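PDB 7KFF: tRNA (guanine-N(1)-)-methyltransferase, which probably methylates N1 of a guanine next to the tRNA anticodon, using S-adenosyl-L-methionine as methyl donor. Local coordinates for residues 18-23 and 87-92; 43-48 and 212-217; 134-139 and 182-187. One frame throughout, in Å; residues are numbered along the deposited sequence.

Overall arrangement
The three contacts sample one parallel sheet whose strands run in the order 46-52, 17-23, 161-165, 137-141, 185-190 and 146-147. Contact 1 lays helix 79-90 over strand 17-23, contact 2 joins the turn leading into the outermost strand 46-52 to the loop after helix 200-211, and contact 3 pairs strands 137-141 and 185-190. The centres of contacts 1 and 3 are 11 Å apart, with A90 packed on T183; contacts 1 and 2, 18 Å apart, meet where L19 N lies 2.8 Å from S47 O. None touches S-adenosyl-L-homocysteine: the side chains of L139, I22 and V217 lie about 10, 11 and 12 Å from a bound copy.

Contact 1. Residues 18-23 and 87-92; sequences RLDVIT and DDVATM
V89 meets strand 17-23 with both of its methyls, one for each of two inward-pointing residues. V89 CG2 faces I22, whose CD1 comes tip to tip with it at 3.7 Å, while V89 CG1 lies 3.6 Å from CB of D20, the two side chains sliding past one another in opposite directions. The valine's first torsion explains the division: with CG1 anti to the backbone N (chi1 168°), the branches spread along the strand. Next to it M92, a poorly ordered selenomethionine, crosses D20 at about a right angle; the approach of M92 SE to D20 OD1, 4.0 Å in the model, is therefore approximate, and the end of the M92 side chain leads away from the strand. The backbone oxygen of M92 is buried here without a polar partner.

No hydrogen bond crosses between the segments; the contact is helix-on-sheet van der Waals packing, in which the CB of an acid takes part alongside apolar groups. Such packing is found in alpha/beta folds such as the SPOUT methyltransferases, here with the last turn of helix 79-90 lying over strand 17-23. W82 and L86 of the same helix also touch I22, and V89 reaches across to H51 and V163 on the strands flanking 17-23.

Further out, the carboxylate of D20 is fixed by several donors. R18 grips it side-on: R18 NE lies 3.0 Å from D20 OD2, nearly straight at 165°, and R18 NH2 is 2.9 Å from D20 OD1, a more bent bond reaching that oxygen from its syn side. The bend at chi2 of R18 (65°) turns the guanidinium along the strand toward D20. H51 and H161 donate to OD1 and OD2 from the two neighbouring strands, while S47 accepts from NH1 of R18.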
ATOM      1  N   ARG A  18      11.905 -17.432  -2.211  1.00 15.99           N
ATOM      2  CA  ARG A  18      10.906 -18.046  -1.352  1.00 14.84           C
ATOM      3  C   ARG A  18      10.279 -16.992  -0.460  1.00 14.09           C
ATOM      4  O   ARG A  18      10.992 -16.251   0.224  1.00 15.26           O
ATOM      5  CB  ARG A  18      11.554 -19.118  -0.481  1.00 16.35           C
ATOM      6  CG  ARG A  18      10.663 -19.754   0.538  1.00 17.85           C
ATOM      7  CD  ARG A  18       9.534 -20.554  -0.058  1.00 18.72           C
ATOM      8  NE  ARG A  18       8.744 -21.136   1.016  1.00 19.50           N
ATOM      9  CZ  ARG A  18       7.844 -22.099   0.858  1.00 19.41           C
ATOM     10  NH1 ARG A  18       7.636 -22.612  -0.344  1.00 22.09           N
ATOM     11  NH2 ARG A  18       7.167 -22.546   1.908  1.00 19.89           N
ATOM     12  N   LEU A  19       8.958 -16.909  -0.487  1.00 13.68           N
ATOM     13  CA  LEU A  19       8.183 -16.073   0.406  1.00 14.06           C
ATOM     14  C   LEU A  19       7.370 -16.970   1.322  1.00 13.90           C
ATOM     15  O   LEU A  19       6.666 -17.857   0.848  1.00 17.03           O
ATOM     16  CB  LEU A  19       7.190 -15.204  -0.353  1.00 16.65           C
ATOM     17  CG  LEU A  19       7.723 -14.301  -1.438  1.00 17.60           C
ATOM     18  CD1 LEU A  19       6.570 -13.475  -2.023  1.00 19.01           C
ATOM     19  CD2 LEU A  19       8.848 -13.412  -0.953  1.00 18.01           C
ATOM     20  N   ASP A  20       7.453 -16.737   2.625  1.00 13.22           N
ATOM     21  CA  ASP A  20       6.607 -17.413   3.602  1.00 14.25           C
ATOM     22  C   ASP A  20       5.826 -16.343   4.352  1.00 13.74           C
ATOM     23  O   ASP A  20       6.400 -15.342   4.792  1.00 16.78           O
ATOM     24  CB  ASP A  20       7.426 -18.248   4.575  1.00 16.03           C
ATOM     25  CG  ASP A  20       7.874 -19.554   3.980  1.00 16.94           C
ATOM     26  OD1 ASP A  20       7.030 -20.475   3.866  1.00 18.58           O
ATOM     27  OD2 ASP A  20       9.051 -19.642   3.563  1.00 18.59           O
ATOM     28  N   VAL A  21       4.525 -16.542   4.495  1.00 12.71           N
ATOM     29  CA  VAL A  21       3.645 -15.569   5.131  1.00 13.03           C
ATOM     30  C   VAL A  21       2.936 -16.254   6.288  1.00 13.24           C
ATOM     31  O   VAL A  21       2.330 -17.313   6.098  1.00 14.96           O
ATOM     32  CB  VAL A  21       2.606 -15.021   4.138  1.00 13.55           C
ATOM     33  CG1 VAL A  21       1.779 -13.918   4.790  1.00 14.71           C
ATOM     34  CG2 VAL A  21       3.256 -14.536   2.877  1.00 15.00           C
ATOM     35  N   ILE A  22       2.985 -15.648   7.472  1.00 13.13           N
ATOM     36  CA  ILE A  22       2.318 -16.172   8.660  1.00 13.15           C
ATOM     37  C   ILE A  22       1.168 -15.234   9.004  1.00 12.82           C
ATOM     38  O   ILE A  22       1.374 -14.023   9.159  1.00 13.47           O
ATOM     39  CB  ILE A  22       3.283 -16.318   9.847  1.00 14.01           C
ATOM     40  CG1 ILE A  22       4.507 -17.149   9.458  1.00 15.88           C
ATOM     41  CG2 ILE A  22       2.561 -16.945  11.033  1.00 15.54           C
ATOM     42  CD1 ILE A  22       5.668 -17.030  10.423  1.00 16.41           C
ATOM     43  N   THR A  23      -0.039 -15.789   9.105  1.00 13.22           N
ATOM     44  CA  THR A  23      -1.255 -14.993   9.137  1.00 13.88           C
ATOM     45  C   THR A  23      -2.400 -15.791   9.748  1.00 14.78           C
ATOM     46  O   THR A  23      -2.454 -17.014   9.632  1.00 15.26           O
ATOM     47  CB  THR A  23      -1.620 -14.576   7.693  1.00 15.52           C
ATOM     48  OG1 THR A  23      -2.939 -14.016   7.665  1.00 15.25           O
ATOM     49  CG2 THR A  23      -1.603 -15.794   6.742  1.00 16.34           C
ATOM     50  N   ASP A  87      10.123 -19.430  14.630  1.00 16.97           N
ATOM     51  CA  ASP A  87      11.206 -20.401  14.737  1.00 17.78           C
ATOM     52  C   ASP A  87      11.056 -21.481  13.665  1.00 18.96           C
ATOM     53  O   ASP A  87      12.020 -21.853  12.991  1.00 19.56           O
ATOM     54  CB  ASP A  87      11.155 -21.099  16.100  1.00 18.90           C
ATOM     55  CG  ASP A  87      11.520 -20.205  17.290  1.00 20.86           C
ATOM     56  OD1 ASP A  87      12.017 -19.064  17.121  1.00 21.12           O
ATOM     57  OD2 ASP A  87      11.279 -20.660  18.444  1.00 22.84           O
ATOM     58  N   ASP A  88       9.838 -22.005  13.511  1.00 18.24           N
ATOM     59  CA  ASP A  88       9.602 -23.123  12.600  1.00 20.03           C
ATOM     60  C   ASP A  88       9.696 -22.678  11.147  1.00 19.36           C
ATOM     61  O   ASP A  88      10.274 -23.381  10.305  1.00 21.85           O
ATOM     62  CB  ASP A  88       8.224 -23.723  12.883  1.00 21.53           C
ATOM     63  CG  ASP A  88       8.187 -24.588  14.143  1.00 26.24           C
ATOM     64  OD1 ASP A  88       9.242 -24.821  14.783  1.00 28.03           O
ATOM     65  OD2 ASP A  88       7.080 -25.068  14.493  1.00 27.76           O
ATOM     66  N   VAL A  89       9.138 -21.514  10.824  1.00 18.25           N
ATOM     67  CA  VAL A  89       9.153 -21.101   9.424  1.00 19.64           C
ATOM     68  C   VAL A  89      10.561 -20.746   8.959  1.00 23.58           C
ATOM     69  O   VAL A  89      10.862 -20.825   7.764  1.00 25.72           O
ATOM     70  CB  VAL A  89       8.159 -19.946   9.207  1.00 19.59           C
ATOM     71  CG1 VAL A  89       8.355 -19.294   7.860  1.00 21.73           C
ATOM     72  CG2 VAL A  89       6.747 -20.450   9.390  1.00 19.11           C
ATOM     73  N   ALA A  90      11.449 -20.361   9.886  1.00 23.43           N
ATOM     74  CA  ALA A  90      12.800 -19.993   9.472  1.00 26.99           C
ATOM     75  C   ALA A  90      13.535 -21.175   8.860  1.00 35.11           C
ATOM     76  O   ALA A  90      14.458 -20.990   8.054  1.00 37.37           O
ATOM     77  CB  ALA A  90      13.599 -19.443  10.646  1.00 24.55           C
ATOM     78  N   THR A  91      13.149 -22.396   9.232  1.00 39.39           N
ATOM     79  CA  THR A  91      13.776 -23.608   8.718  1.00 45.91           C
ATOM     80  C   THR A  91      13.291 -24.005   7.322  1.00 56.14           C
ATOM     81  O   THR A  91      13.526 -25.152   6.911  1.00 56.38           O
ATOM     82  CB  THR A  91      13.485 -24.783   9.653  1.00 43.29           C
ATOM     83  OG1 THR A  91      12.118 -25.186   9.471  1.00 42.96           O
ATOM     84  CG2 THR A  91      13.713 -24.416  11.103  1.00 41.94           C
HETATM   85  N   MSE A  92      12.621 -23.123   6.590  1.00 65.69           N
HETATM   86  CA  MSE A  92      11.993 -23.525   5.334  1.00 76.06           C
HETATM   87  C   MSE A  92      12.688 -22.959   4.094  1.00 76.30           C
HETATM   88  O   MSE A  92      12.160 -22.083   3.411  1.00 76.01           O
HETATM   89  CB  MSE A  92      10.502 -23.160   5.357  1.00 85.38           C
HETATM   90  CG  MSE A  92       9.677 -24.002   6.343  1.00 94.12           C
HETATM   91 SE   MSE A  92       7.780 -23.537   6.323  1.00100.26          SE
HETATM   92  CE  MSE A  92       7.113 -24.509   7.886  1.00103.36           C
TER

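Contact 2. Residues 43-48 and 212-217; sequences KDLLSV and RLIPGV
A type II beta turn, I214 to V217, in the loop that follows helix 200-211, rests against the link between helix 35-42 and the edge strand 46-52. L45 supplies most of the apolar touch: its CD1 lies 3.7 Å from CG2 of V217, the two side chains passing in opposite directions, and the same methyl sits 3.6 Å from the carbonyl oxygen of P215. With CG beside its backbone N (chi1 -62°), L45 extends its branches over the turn. G216 packs without a side chain beneath that methyl, its carbonyl carbon 3.8 Å from L45 CD1. At the other end of the turn, I214 brings CD1 to 4.1 Å from L45 O.

The strand side begins with a Schellman motif, in which D44, at positive phi, ends helix 35-42 before the chain enters the edge strand of the parallel sheet. K43 lies just ahead of that residue and stretches its extended chain along the outside of the contact. Its NZ donates to G216 O at 2.9 Å, approaching in the carbonyl plane with a C=O...N angle of 158°. A water extends the grip, accepting from K43 NZ at 3.1 Å and donating to V217 O at 2.8 Å. Toward the protein interior, V217 packs on L36 and A40 of helix 35-42, and I214 on M17.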
ATOM      1  N   LYS A  43       7.229 -19.986 -13.749  1.00 18.93           N
ATOM      2  CA  LYS A  43       8.567 -19.871 -14.312  1.00 20.15           C
ATOM      3  C   LYS A  43       9.639 -20.323 -13.327  1.00 19.48           C
ATOM      4  O   LYS A  43      10.832 -20.167 -13.610  1.00 21.82           O
ATOM      5  CB  LYS A  43       8.846 -18.428 -14.741  1.00 24.18           C
ATOM      6  CG  LYS A  43       7.962 -17.935 -15.878  1.00 29.48           C
ATOM      7  CD  LYS A  43       8.200 -16.449 -16.174  1.00 36.81           C
ATOM      8  CE  LYS A  43       7.139 -15.887 -17.117  1.00 43.83           C
ATOM      9  NZ  LYS A  43       6.961 -14.408 -16.947  1.00 47.90           N
ATOM     10  N   ASP A  44       9.246 -20.894 -12.184  1.00 18.46           N
ATOM     11  CA  ASP A  44      10.182 -21.286 -11.132  1.00 18.96           C
ATOM     12  C   ASP A  44      11.002 -20.106 -10.607  1.00 19.49           C
ATOM     13  O   ASP A  44      12.134 -20.279 -10.151  1.00 21.41           O
ATOM     14  CB  ASP A  44      11.122 -22.416 -11.569  1.00 21.49           C
ATOM     15  CG  ASP A  44      10.535 -23.802 -11.366  1.00 23.85           C
ATOM     16  OD1 ASP A  44       9.665 -23.993 -10.477  1.00 21.95           O
ATOM     17  OD2 ASP A  44      10.985 -24.710 -12.082  1.00 28.77           O
ATOM     18  N   LEU A  45      10.441 -18.898 -10.640  1.00 17.65           N
ATOM     19  CA  LEU A  45      11.104 -17.708 -10.119  1.00 17.73           C
ATOM     20  C   LEU A  45      10.629 -17.351  -8.721  1.00 18.67           C
ATOM     21  O   LEU A  45      11.255 -16.520  -8.058  1.00 19.83           O
ATOM     22  CB  LEU A  45      10.854 -16.526 -11.070  1.00 19.58           C
ATOM     23  CG  LEU A  45      11.400 -16.699 -12.492  1.00 22.33           C
ATOM     24  CD1 LEU A  45      10.937 -15.557 -13.376  1.00 22.75           C
ATOM     25  CD2 LEU A  45      12.913 -16.766 -12.442  1.00 26.01           C
ATOM     26  N   LEU A  46       9.550 -17.982  -8.266  1.00 16.91           N
ATOM     27  CA  LEU A  46       8.927 -17.640  -6.997  1.00 15.97           C
ATOM     28  C   LEU A  46       8.360 -18.911  -6.391  1.00 15.03           C
ATOM     29  O   LEU A  46       7.817 -19.748  -7.109  1.00 15.71           O
ATOM     30  CB  LEU A  46       7.814 -16.618  -7.222  1.00 16.43           C
ATOM     31  CG  LEU A  46       7.076 -16.110  -5.988  1.00 17.38           C
ATOM     32  CD1 LEU A  46       8.005 -15.333  -5.075  1.00 19.26           C
ATOM     33  CD2 LEU A  46       5.879 -15.270  -6.371  1.00 18.10           C
ATOM     34  N   SER A  47       8.474 -19.023  -5.067  1.00 15.36           N
ATOM     35  CA  SER A  47       7.893 -20.104  -4.289  1.00 15.11           C
ATOM     36  C   SER A  47       7.184 -19.443  -3.121  1.00 14.72           C
ATOM     37  O   SER A  47       7.761 -18.569  -2.468  1.00 15.74           O
ATOM     38  CB  SER A  47       8.992 -21.032  -3.795  1.00 18.38           C
ATOM     39  OG  SER A  47       8.484 -22.100  -3.039  1.00 20.67           O
ATOM     40  N   VAL A  48       5.939 -19.843  -2.856  1.00 15.02           N
ATOM     41  CA  VAL A  48       5.119 -19.188  -1.843  1.00 15.10           C
ATOM     42  C   VAL A  48       4.590 -20.209  -0.852  1.00 15.16           C
ATOM     43  O   VAL A  48       3.956 -21.204  -1.247  1.00 16.40           O
ATOM     44  CB  VAL A  48       3.942 -18.438  -2.482  1.00 15.80           C
ATOM     45  CG1 VAL A  48       3.019 -17.862  -1.429  1.00 16.94           C
ATOM     46  CG2 VAL A  48       4.457 -17.371  -3.446  1.00 17.52           C
ATOM     47  N   ARG A 212       8.371  -8.055  -9.029  1.00 14.30           N
ATOM     48  CA  ARG A 212       8.458  -7.523 -10.384  1.00 15.43           C
ATOM     49  C   ARG A 212       9.877  -7.124 -10.773  1.00 15.58           C
ATOM     50  O   ARG A 212      10.130  -6.901 -11.962  1.00 17.88           O
ATOM     51  CB  ARG A 212       7.513  -6.353 -10.598  1.00 16.06           C
ATOM     52  CG  ARG A 212       7.900  -5.101  -9.873  1.00 16.27           C
ATOM     53  CD  ARG A 212       6.904  -3.960 -10.096  1.00 17.82           C
ATOM     54  NE  ARG A 212       6.936  -3.333 -11.418  1.00 18.11           N
ATOM     55  CZ  ARG A 212       7.802  -2.397 -11.798  1.00 17.95           C
ATOM     56  NH1 ARG A 212       8.760  -1.988 -10.996  1.00 17.03           N
ATOM     57  NH2 ARG A 212       7.702  -1.870 -13.001  1.00 21.05           N
ATOM     58  N   LEU A 213      10.798  -7.035  -9.825  1.00 15.15           N
ATOM     59  CA  LEU A 213      12.196  -6.726 -10.096  1.00 15.35           C
ATOM     60  C   LEU A 213      13.050  -7.972 -10.302  1.00 17.16           C
ATOM     61  O   LEU A 213      14.256  -7.846 -10.563  1.00 20.72           O
ATOM     62  CB  LEU A 213      12.766  -5.858  -8.980  1.00 15.31           C
ATOM     63  CG  LEU A 213      12.042  -4.550  -8.771  1.00 15.54           C
ATOM     64  CD1 LEU A 213      12.616  -3.810  -7.583  1.00 16.06           C
ATOM     65  CD2 LEU A 213      12.044  -3.666 -10.022  1.00 17.72           C
ATOM     66  N   ILE A 214      12.464  -9.160 -10.204  1.00 17.46           N
ATOM     67  CA  ILE A 214      13.196 -10.393 -10.506  1.00 18.83           C
ATOM     68  C   ILE A 214      13.227 -10.574 -12.018  1.00 20.61           C
ATOM     69  O   ILE A 214      12.158 -10.585 -12.655  1.00 20.46           O
ATOM     70  CB  ILE A 214      12.524 -11.592  -9.830  1.00 20.00           C
ATOM     71  CG1 ILE A 214      12.539 -11.415  -8.310  1.00 20.74           C
ATOM     72  CG2 ILE A 214      13.199 -12.899 -10.250  1.00 21.26           C
ATOM     73  CD1 ILE A 214      11.871 -12.523  -7.556  1.00 22.60           C
ATOM     74  N   PRO A 215      14.399 -10.758 -12.624  1.00 23.32           N
ATOM     75  CA  PRO A 215      14.444 -10.930 -14.080  1.00 25.05           C
ATOM     76  C   PRO A 215      13.584 -12.105 -14.531  1.00 24.65           C
ATOM     77  O   PRO A 215      13.627 -13.190 -13.949  1.00 24.83           O
ATOM     78  CB  PRO A 215      15.932 -11.154 -14.376  1.00 28.46           C
ATOM     79  CG  PRO A 215      16.605 -11.365 -13.080  1.00 29.09           C
ATOM     80  CD  PRO A 215      15.737 -10.779 -12.006  1.00 25.28           C
ATOM     81  N   GLY A 216      12.786 -11.869 -15.574  1.00 25.89           N
ATOM     82  CA  GLY A 216      11.881 -12.851 -16.116  1.00 26.78           C
ATOM     83  C   GLY A 216      10.426 -12.674 -15.720  1.00 27.53           C
ATOM     84  O   GLY A 216       9.547 -13.276 -16.357  1.00 29.64           O
ATOM     85  N   VAL A 217      10.146 -11.880 -14.680  1.00 25.99           N
ATOM     86  CA  VAL A 217       8.783 -11.791 -14.163  1.00 26.88           C
ATOM     87  C   VAL A 217       7.922 -10.863 -15.009  1.00 29.48           C
ATOM     88  O   VAL A 217       6.802 -11.222 -15.400  1.00 30.40           O
ATOM     89  CB  VAL A 217       8.808 -11.369 -12.686  1.00 25.67           C
ATOM     90  CG1 VAL A 217       7.396 -11.050 -12.203  1.00 26.58           C
ATOM     91  CG2 VAL A 217       9.437 -12.483 -11.846  1.00 24.61           C
TER
HETATM   92  O   HOH W   1       5.623 -13.570 -14.330  1.00 36.95           O

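Contact 3. Residues 134-139 and 182-187; sequences DKPLLL and KTYRVR
L138 and R185 join two neighbouring strands of the parallel sheet in the SPOUT-type methyltransferase fold, 137-139 and 185-187, whose axes are 4.8 Å apart. L138 is held by both of its backbone polar atoms: its N donates to R185 O at 2.8 Å, and its O accepts from R187 N at 2.9 Å. Two residues earlier, P136 O accepts from R185 N.

The close-packed side lies around Y184, buried just ahead of its strand. L138 CB presses to 3.5 Å from Y184 CD1, and CD2 of the leucine lies over one face of the ring toward its rim. The ring of P136 crosses the tyrosine at about a right angle, with P136 CG 3.7 Å from Y184 CD1. The phenol oxygen is bonded to L86 O of helix 79-90, and A90 of that helix also touches the ring.

The solvent side is confined to exposed K182 and the outer end of K135, whose extended chain brings CE to 3.4 Å from K182 O. The K135 ammonium is bonded to E132 and to K181 O. Within this looser end one point is tight: R185 folds back through the bend at chi3 (-67°), and its NH2 also bridges to E159. The R185 guanidinium meets K135 O at its edge with two donors, NH2 at 2.8 Å and NE at 3.1 Å, the latter from above the carbonyl plane.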
ATOM      1  N   ASP A 134      23.551 -14.291   6.436  1.00 32.72           N
ATOM      2  CA  ASP A 134      23.002 -15.619   6.203  1.00 34.22           C
ATOM      3  C   ASP A 134      21.637 -15.820   6.840  1.00 30.12           C
ATOM      4  O   ASP A 134      20.991 -16.835   6.568  1.00 32.01           O
ATOM      5  CB  ASP A 134      23.962 -16.671   6.767  1.00 40.47           C
ATOM      6  CG  ASP A 134      25.269 -16.728   6.013  1.00 47.46           C
ATOM      7  OD1 ASP A 134      25.227 -16.651   4.768  1.00 49.58           O
ATOM      8  OD2 ASP A 134      26.335 -16.846   6.660  1.00 50.26           O
ATOM      9  N   LYS A 135      21.195 -14.909   7.685  1.00 24.05           N
ATOM     10  CA  LYS A 135      19.866 -15.036   8.244  1.00 21.36           C
ATOM     11  C   LYS A 135      18.827 -14.653   7.195  1.00 19.65           C
ATOM     12  O   LYS A 135      19.068 -13.777   6.371  1.00 20.04           O
ATOM     13  CB  LYS A 135      19.715 -14.098   9.435  1.00 20.33           C
ATOM     14  CG  LYS A 135      20.594 -14.436  10.626  1.00 20.85           C
ATOM     15  CD  LYS A 135      20.409 -13.439  11.756  1.00 20.64           C
ATOM     16  CE  LYS A 135      21.243 -13.827  12.966  1.00 21.79           C
ATOM     17  NZ  LYS A 135      21.193 -12.787  14.029  1.00 23.74           N
ATOM     18  N   PRO A 136      17.656 -15.273   7.225  1.00 18.08           N
ATOM     19  CA  PRO A 136      16.564 -14.824   6.354  1.00 17.83           C
ATOM     20  C   PRO A 136      16.071 -13.456   6.784  1.00 15.37           C
ATOM     21  O   PRO A 136      16.309 -13.004   7.903  1.00 16.64           O
ATOM     22  CB  PRO A 136      15.479 -15.886   6.552  1.00 19.95           C
ATOM     23  CG  PRO A 136      15.823 -16.543   7.840  1.00 20.77           C
ATOM     24  CD  PRO A 136      17.277 -16.430   8.055  1.00 19.61           C
ATOM     25  N   LEU A 137      15.355 -12.802   5.883  1.00 14.04           N
ATOM     26  CA  LEU A 137      14.770 -11.497   6.149  1.00 13.58           C
ATOM     27  C   LEU A 137      13.353 -11.683   6.678  1.00 13.50           C
ATOM     28  O   LEU A 137      12.557 -12.404   6.068  1.00 15.01           O
ATOM     29  CB  LEU A 137      14.715 -10.671   4.862  1.00 14.78           C
ATOM     30  CG  LEU A 137      14.120  -9.266   4.954  1.00 14.38           C
ATOM     31  CD1 LEU A 137      14.959  -8.369   5.846  1.00 16.95           C
ATOM     32  CD2 LEU A 137      13.993  -8.653   3.568  1.00 15.07           C
ATOM     33  N   LEU A 138      13.044 -11.042   7.809  1.00 12.75           N
ATOM     34  CA  LEU A 138      11.700 -10.981   8.366  1.00 12.64           C
ATOM     35  C   LEU A 138      11.153  -9.576   8.194  1.00 12.27           C
ATOM     36  O   LEU A 138      11.725  -8.612   8.726  1.00 13.74           O
ATOM     37  CB  LEU A 138      11.698 -11.362   9.843  1.00 13.30           C
ATOM     38  CG  LEU A 138      10.359 -11.241  10.557  1.00 13.77           C
ATOM     39  CD1 LEU A 138       9.347 -12.220   9.977  1.00 15.12           C
ATOM     40  CD2 LEU A 138      10.487 -11.442  12.052  1.00 15.46           C
ATOM     41  N   LEU A 139      10.063  -9.467   7.437  1.00 11.77           N
ATOM     42  CA  LEU A 139       9.354  -8.204   7.262  1.00 12.06           C
ATOM     43  C   LEU A 139       8.105  -8.200   8.138  1.00 12.43           C
ATOM     44  O   LEU A 139       7.308  -9.143   8.105  1.00 12.97           O
ATOM     45  CB  LEU A 139       8.988  -7.963   5.806  1.00 13.15           C
ATOM     46  CG  LEU A 139      10.203  -7.817   4.899  1.00 12.88           C
ATOM     47  CD1 LEU A 139       9.760  -7.548   3.482  1.00 14.43           C
ATOM     48  CD2 LEU A 139      11.160  -6.735   5.360  1.00 14.67           C
ATOM     49  N   LYS A 182      17.446 -12.834  16.744  1.00 16.84           N
ATOM     50  CA  LYS A 182      18.401 -13.928  16.896  1.00 18.86           C
ATOM     51  C   LYS A 182      18.431 -14.821  15.666  1.00 18.82           C
ATOM     52  O   LYS A 182      19.455 -15.459  15.392  1.00 21.14           O
ATOM     53  CB  LYS A 182      18.047 -14.770  18.125  1.00 22.18           C
ATOM     54  CG  LYS A 182      18.241 -14.048  19.439  1.00 24.80           C
ATOM     55  CD  LYS A 182      17.789 -14.929  20.600  1.00 29.63           C
ATOM     56  CE  LYS A 182      18.113 -14.304  21.944  1.00 35.68           C
ATOM     57  NZ  LYS A 182      17.595 -15.152  23.065  1.00 37.48           N
ATOM     58  N   THR A 183      17.327 -14.882  14.925  1.00 16.75           N
ATOM     59  CA  THR A 183      17.147 -15.803  13.813  1.00 18.15           C
ATOM     60  C   THR A 183      17.071 -15.117  12.466  1.00 17.20           C
ATOM     61  O   THR A 183      17.418 -15.721  11.449  1.00 18.45           O
ATOM     62  CB  THR A 183      15.846 -16.593  14.029  1.00 18.89           C
ATOM     63  OG1 THR A 183      15.929 -17.272  15.290  1.00 20.39           O
ATOM     64  CG2 THR A 183      15.610 -17.605  12.929  1.00 20.01           C
ATOM     65  N   TYR A 184      16.597 -13.884  12.445  1.00 15.69           N
ATOM     66  CA  TYR A 184      16.313 -13.165  11.218  1.00 15.39           C
ATOM     67  C   TYR A 184      17.010 -11.810  11.233  1.00 16.30           C
ATOM     68  O   TYR A 184      17.264 -11.237  12.291  1.00 15.99           O
ATOM     69  CB  TYR A 184      14.819 -12.851  11.136  1.00 14.83           C
ATOM     70  CG  TYR A 184      13.871 -14.025  10.986  1.00 14.24           C
ATOM     71  CD1 TYR A 184      13.469 -14.436   9.734  1.00 15.28           C
ATOM     72  CD2 TYR A 184      13.335 -14.672  12.106  1.00 15.33           C
ATOM     73  CE1 TYR A 184      12.588 -15.467   9.569  1.00 16.05           C
ATOM     74  CE2 TYR A 184      12.455 -15.722  11.959  1.00 15.04           C
ATOM     75  CZ  TYR A 184      12.084 -16.105  10.666  1.00 15.54           C
ATOM     76  OH  TYR A 184      11.199 -17.123  10.435  1.00 17.47           O
ATOM     77  N   ARG A 185      17.244 -11.259  10.030  1.00 15.69           N
ATOM     78  CA  ARG A 185      17.370  -9.811   9.878  1.00 14.80           C
ATOM     79  C   ARG A 185      15.959  -9.242   9.883  1.00 13.72           C
ATOM     80  O   ARG A 185      15.139  -9.673   9.073  1.00 15.27           O
ATOM     81  CB  ARG A 185      18.088  -9.490   8.574  1.00 16.30           C
ATOM     82  CG  ARG A 185      19.597  -9.773   8.626  1.00 18.52           C
ATOM     83  CD  ARG A 185      20.266  -9.681   7.231  1.00 19.58           C
ATOM     84  NE  ARG A 185      19.793 -10.755   6.367  1.00 19.19           N
ATOM     85  CZ  ARG A 185      19.126 -10.604   5.226  1.00 18.70           C
ATOM     86  NH1 ARG A 185      18.860  -9.402   4.730  1.00 19.91           N
ATOM     87  NH2 ARG A 185      18.716 -11.675   4.566  1.00 19.85           N
ATOM     88  N   VAL A 186      15.645  -8.332  10.807  1.00 14.62           N
ATOM     89  CA  VAL A 186      14.269  -7.905  11.049  1.00 13.76           C
ATOM     90  C   VAL A 186      14.085  -6.471  10.575  1.00 14.00           C
ATOM     91  O   VAL A 186      14.886  -5.594  10.915  1.00 16.18           O
ATOM     92  CB  VAL A 186      13.885  -8.039  12.532  1.00 15.26           C
ATOM     93  CG1 VAL A 186      12.455  -7.602  12.774  1.00 16.52           C
ATOM     94  CG2 VAL A 186      14.093  -9.468  12.995  1.00 15.54           C
ATOM     95  N   ARG A 187      13.012  -6.231   9.822  1.00 13.29           N
ATOM     96  CA  ARG A 187      12.627  -4.894   9.397  1.00 13.11           C
ATOM     97  C   ARG A 187      11.138  -4.697   9.647  1.00 11.97           C
ATOM     98  O   ARG A 187      10.306  -5.437   9.118  1.00 13.99           O
ATOM     99  CB  ARG A 187      12.959  -4.690   7.916  1.00 14.23           C
ATOM    100  CG  ARG A 187      12.294  -3.493   7.298  1.00 14.62           C
ATOM    101  CD  ARG A 187      12.835  -2.097   7.776  1.00 15.09           C
ATOM    102  NE  ARG A 187      12.042  -1.082   7.093  1.00 14.72           N
ATOM    103  CZ  ARG A 187      12.284  -0.631   5.868  1.00 15.42           C
ATOM    104  NH1 ARG A 187      11.442   0.186   5.269  1.00 15.22           N
ATOM    105  NH2 ARG A 187      13.390  -0.994   5.254  1.00 16.17           N
TER